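Local coordinates for PaaX domain-containing protein, C-domain protein (Mycobacterium tuberculosis, PDB 3KFW), which is of unknown function but is probably a PaaX-like transcriptional repressor with a winged-helix DNA-binding region, at residues 159-164 with 194-199. Residues are numbered along the deposited sequence; the frame is centred on the assembly and turned at random.
Sequences WDLSGW and HLLTDP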
ATOM      1  N   TRP A 159     -17.889  -5.321   0.923  1.00 27.04           N
ATOM      2  CA  TRP A 159     -18.845  -4.791  -0.082  1.00 26.54           C
ATOM      3  C   TRP A 159     -19.824  -3.762   0.529  1.00 27.34           C
ATOM      4  O   TRP A 159     -20.105  -3.803   1.748  1.00 26.78           O
ATOM      5  CB  TRP A 159     -19.662  -5.932  -0.636  1.00 26.62           C
ATOM      6  CG  TRP A 159     -18.843  -6.988  -1.276  1.00 26.85           C
ATOM      7  CD1 TRP A 159     -18.365  -7.012  -2.592  1.00 21.62           C
ATOM      8  CD2 TRP A 159     -18.418  -8.213  -0.669  1.00 25.02           C
ATOM      9  NE1 TRP A 159     -17.666  -8.189  -2.808  1.00 20.58           N
ATOM     10  CE2 TRP A 159     -17.677  -8.942  -1.663  1.00 24.87           C
ATOM     11  CE3 TRP A 159     -18.619  -8.790   0.586  1.00 24.00           C
ATOM     12  CZ2 TRP A 159     -17.111 -10.196  -1.405  1.00 22.44           C
ATOM     13  CZ3 TRP A 159     -18.062 -10.058   0.844  1.00 23.43           C
ATOM     14  CH2 TRP A 159     -17.304 -10.733  -0.151  1.00 22.93           C
ATOM     15  N   ASP A 160     -20.331  -2.868  -0.317  1.00 26.71           N
ATOM     16  CA  ASP A 160     -21.348  -1.938   0.047  1.00 26.66           C
ATOM     17  C   ASP A 160     -22.665  -2.710   0.027  1.00 27.08           C
ATOM     18  O   ASP A 160     -23.375  -2.700  -0.951  1.00 28.91           O
ATOM     19  CB  ASP A 160     -21.381  -0.779  -0.965  1.00 26.97           C
ATOM     20  CG  ASP A 160     -22.490   0.270  -0.656  1.00 27.94           C
ATOM     21  OD1 ASP A 160     -23.176   0.169   0.377  1.00 27.01           O
ATOM     22  OD2 ASP A 160     -22.707   1.190  -1.466  1.00 32.44           O
ATOM     23  N   LEU A 161     -23.001  -3.392   1.103  1.00 26.83           N
ATOM     24  CA  LEU A 161     -24.175  -4.224   1.100  1.00 25.85           C
ATOM     25  C   LEU A 161     -25.485  -3.478   1.118  1.00 26.91           C
ATOM     26  O   LEU A 161     -26.437  -3.919   0.471  1.00 26.35           O
ATOM     27  CB  LEU A 161     -24.166  -5.139   2.294  1.00 24.33           C
ATOM     28  CG  LEU A 161     -23.023  -6.115   2.336  1.00 23.29           C
ATOM     29  CD1 LEU A 161     -23.072  -6.837   3.691  1.00 19.41           C
ATOM     30  CD2 LEU A 161     -23.077  -7.087   1.164  1.00 21.13           C
ATOM     31  N   SER A 162     -25.588  -2.413   1.929  1.00 27.44           N
ATOM     32  CA  SER A 162     -26.843  -1.636   1.950  1.00 27.76           C
ATOM     33  C   SER A 162     -27.075  -0.951   0.585  1.00 28.25           C
ATOM     34  O   SER A 162     -28.204  -0.876   0.127  1.00 29.33           O
ATOM     35  CB  SER A 162     -26.840  -0.617   3.054  1.00 26.38           C
ATOM     36  OG  SER A 162     -25.751   0.272   2.831  1.00 28.73           O
ATOM     37  N   GLY A 163     -26.011  -0.487  -0.078  1.00 28.65           N
ATOM     38  CA  GLY A 163     -26.141   0.183  -1.388  1.00 28.52           C
ATOM     39  C   GLY A 163     -26.539  -0.762  -2.499  1.00 29.75           C
ATOM     40  O   GLY A 163     -27.182  -0.350  -3.480  1.00 30.22           O
ATOM     41  N   TRP A 164     -26.145  -2.026  -2.374  1.00 29.50           N
ATOM     42  CA  TRP A 164     -26.428  -2.985  -3.420  1.00 30.70           C
ATOM     43  C   TRP A 164     -27.861  -3.483  -3.281  1.00 30.61           C
ATOM     44  O   TRP A 164     -28.501  -3.782  -4.279  1.00 30.79           O
ATOM     45  CB  TRP A 164     -25.506  -4.180  -3.307  1.00 30.80           C
ATOM     46  CG  TRP A 164     -25.519  -5.133  -4.508  1.00 31.36           C
ATOM     47  CD1 TRP A 164     -24.593  -5.177  -5.568  1.00 26.08           C
ATOM     48  CD2 TRP A 164     -26.442  -6.226  -4.734  1.00 29.74           C
ATOM     49  NE1 TRP A 164     -24.944  -6.215  -6.442  1.00 29.04           N
ATOM     50  CE2 TRP A 164     -26.064  -6.863  -5.952  1.00 27.89           C
ATOM     51  CE3 TRP A 164     -27.567  -6.697  -4.052  1.00 31.67           C
ATOM     52  CZ2 TRP A 164     -26.756  -7.944  -6.463  1.00 27.52           C
ATOM     53  CZ3 TRP A 164     -28.273  -7.799  -4.578  1.00 30.71           C
ATOM     54  CH2 TRP A 164     -27.858  -8.406  -5.772  1.00 28.10           C
ATOM     55  N   HIS A 194     -26.695  -5.934 -12.664  1.00 34.63           N
ATOM     56  CA  HIS A 194     -26.624  -5.872 -11.245  1.00 34.95           C
ATOM     57  C   HIS A 194     -26.236  -7.221 -10.607  1.00 35.00           C
ATOM     58  O   HIS A 194     -25.410  -7.254  -9.684  1.00 36.29           O
ATOM     59  CB  HIS A 194     -27.919  -5.331 -10.663  1.00 35.09           C
ATOM     60  CG  HIS A 194     -27.768  -4.814  -9.275  1.00 34.11           C
ATOM     61  ND1 HIS A 194     -26.745  -3.965  -8.912  1.00 34.41           N
ATOM     62  CD2 HIS A 194     -28.498  -5.025  -8.158  1.00 32.15           C
ATOM     63  CE1 HIS A 194     -26.872  -3.642  -7.636  1.00 30.93           C
ATOM     64  NE2 HIS A 194     -27.931  -4.270  -7.158  1.00 32.83           N
ATOM     65  N   LEU A 195     -26.807  -8.312 -11.068  1.00 33.61           N
ATOM     66  CA  LEU A 195     -26.411  -9.623 -10.542  1.00 34.04           C
ATOM     67  C   LEU A 195     -24.922  -9.969 -10.755  1.00 34.99           C
ATOM     68  O   LEU A 195     -24.306 -10.657  -9.920  1.00 36.16           O
ATOM     69  CB  LEU A 195     -27.296 -10.713 -11.114  1.00 32.27           C
ATOM     70  CG  LEU A 195     -28.761 -10.555 -10.692  1.00 31.72           C
ATOM     71  CD1 LEU A 195     -29.719 -11.340 -11.580  1.00 30.34           C
ATOM     72  CD2 LEU A 195     -28.942 -10.946  -9.232  1.00 31.39           C
ATOM     73  N   LEU A 196     -24.349  -9.461 -11.850  1.00 35.01           N
ATOM     74  CA  LEU A 196     -22.970  -9.732 -12.230  1.00 35.09           C
ATOM     75  C   LEU A 196     -22.042  -9.349 -11.110  1.00 35.08           C
ATOM     76  O   LEU A 196     -20.955  -9.953 -10.979  1.00 35.68           O
ATOM     77  CB  LEU A 196     -22.575  -8.961 -13.502  1.00 34.92           C
ATOM     78  CG  LEU A 196     -22.932  -9.572 -14.879  1.00 36.13           C
ATOM     79  CD1 LEU A 196     -22.343  -8.667 -15.967  1.00 35.92           C
ATOM     80  CD2 LEU A 196     -22.430 -10.995 -15.051  1.00 34.63           C
ATOM     81  N   THR A 197     -22.474  -8.343 -10.333  1.00 33.86           N
ATOM     82  CA  THR A 197     -21.725  -7.831  -9.200  1.00 32.96           C
ATOM     83  C   THR A 197     -22.153  -8.442  -7.878  1.00 32.88           C
ATOM     84  O   THR A 197     -21.667  -8.009  -6.835  1.00 32.76           O
ATOM     85  CB  THR A 197     -21.809  -6.260  -9.042  1.00 33.44           C
ATOM     86  OG1 THR A 197     -23.041  -5.895  -8.448  1.00 30.86           O
ATOM     87  CG2 THR A 197     -21.617  -5.486 -10.394  1.00 32.15           C
ATOM     88  N   ASP A 198     -23.079  -9.421  -7.909  1.00 32.18           N
ATOM     89  CA  ASP A 198     -23.594 -10.022  -6.693  1.00 29.99           C
ATOM     90  C   ASP A 198     -22.445 -10.652  -5.892  1.00 28.94           C
ATOM     91  O   ASP A 198     -21.672 -11.468  -6.443  1.00 26.54           O
ATOM     92  CB  ASP A 198     -24.610 -11.094  -7.040  1.00 30.24           C
ATOM     93  CG  ASP A 198     -25.378 -11.637  -5.792  1.00 32.84           C
ATOM     94  OD1 ASP A 198     -24.909 -11.596  -4.616  1.00 30.81           O
ATOM     95  OD2 ASP A 198     -26.495 -12.118  -6.009  1.00 36.61           O
ATOM     96  N   PRO A 199     -22.329 -10.288  -4.592  1.00 27.73           N
ATOM     97  CA  PRO A 199     -21.240 -10.912  -3.859  1.00 28.10           C
ATOM     98  C   PRO A 199     -21.474 -12.372  -3.504  1.00 28.62           C
ATOM     99  O   PRO A 199     -20.564 -13.003  -2.987  1.00 28.08           O
ATOM    100  CB  PRO A 199     -21.079 -10.029  -2.622  1.00 27.71           C
ATOM    101  CG  PRO A 199     -22.346  -9.312  -2.500  1.00 26.94           C
ATOM    102  CD  PRO A 199     -22.848  -9.115  -3.876  1.00 27.92           C
TER
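Trp164, in the first turn of helix 161-177, wedges its indole between His194 and Pro199. CB already points toward 194-199, and with CG anti to the backbone N (chi1 -169°) the indole extends onward to it. Beyond CG, the atoms CD1, NE1 and CE2 lie closest against the face of His194, the two five-membered rings stacking with centroids 3.8 Å apart and planes at 18°. At the pyrrole edge Trp164 NE1 donates in the ring plane to Thr197 OG1 at 2.8 Å, and weakly to His194 O. Thr197 OG1 in turn donates to His194 O at 3.0 Å; a hydroxyl can accept from an indole N-H and donate to a carbonyl at once, which is why threonine suits the spot. On the benzo side CZ2 meets Asp198 CA and CB, while Trp164 CH2 approaches Leu195 CD2 at 4.4 Å. Histidine suits its place because it both stacks and donates: His194 NE2 bonds Trp164 O at 3.0 Å, almost straight at 165° and on a carbonyl lone pair, fixing the imidazole's rotation. Pro199, compact, rigid and apolar, presents CD to the indole face opposite His194 and lays CB over Trp159, a CH-pi contact. Asp198 OD2 forms a salt bridge with Arg216, and OD1 accepts from Met200 N. Trp210 stacks on Trp164 and Leu215 touches it, so the contact joins the start of helix 161-177 to the end of helix 181-195, alongside helix 212-234.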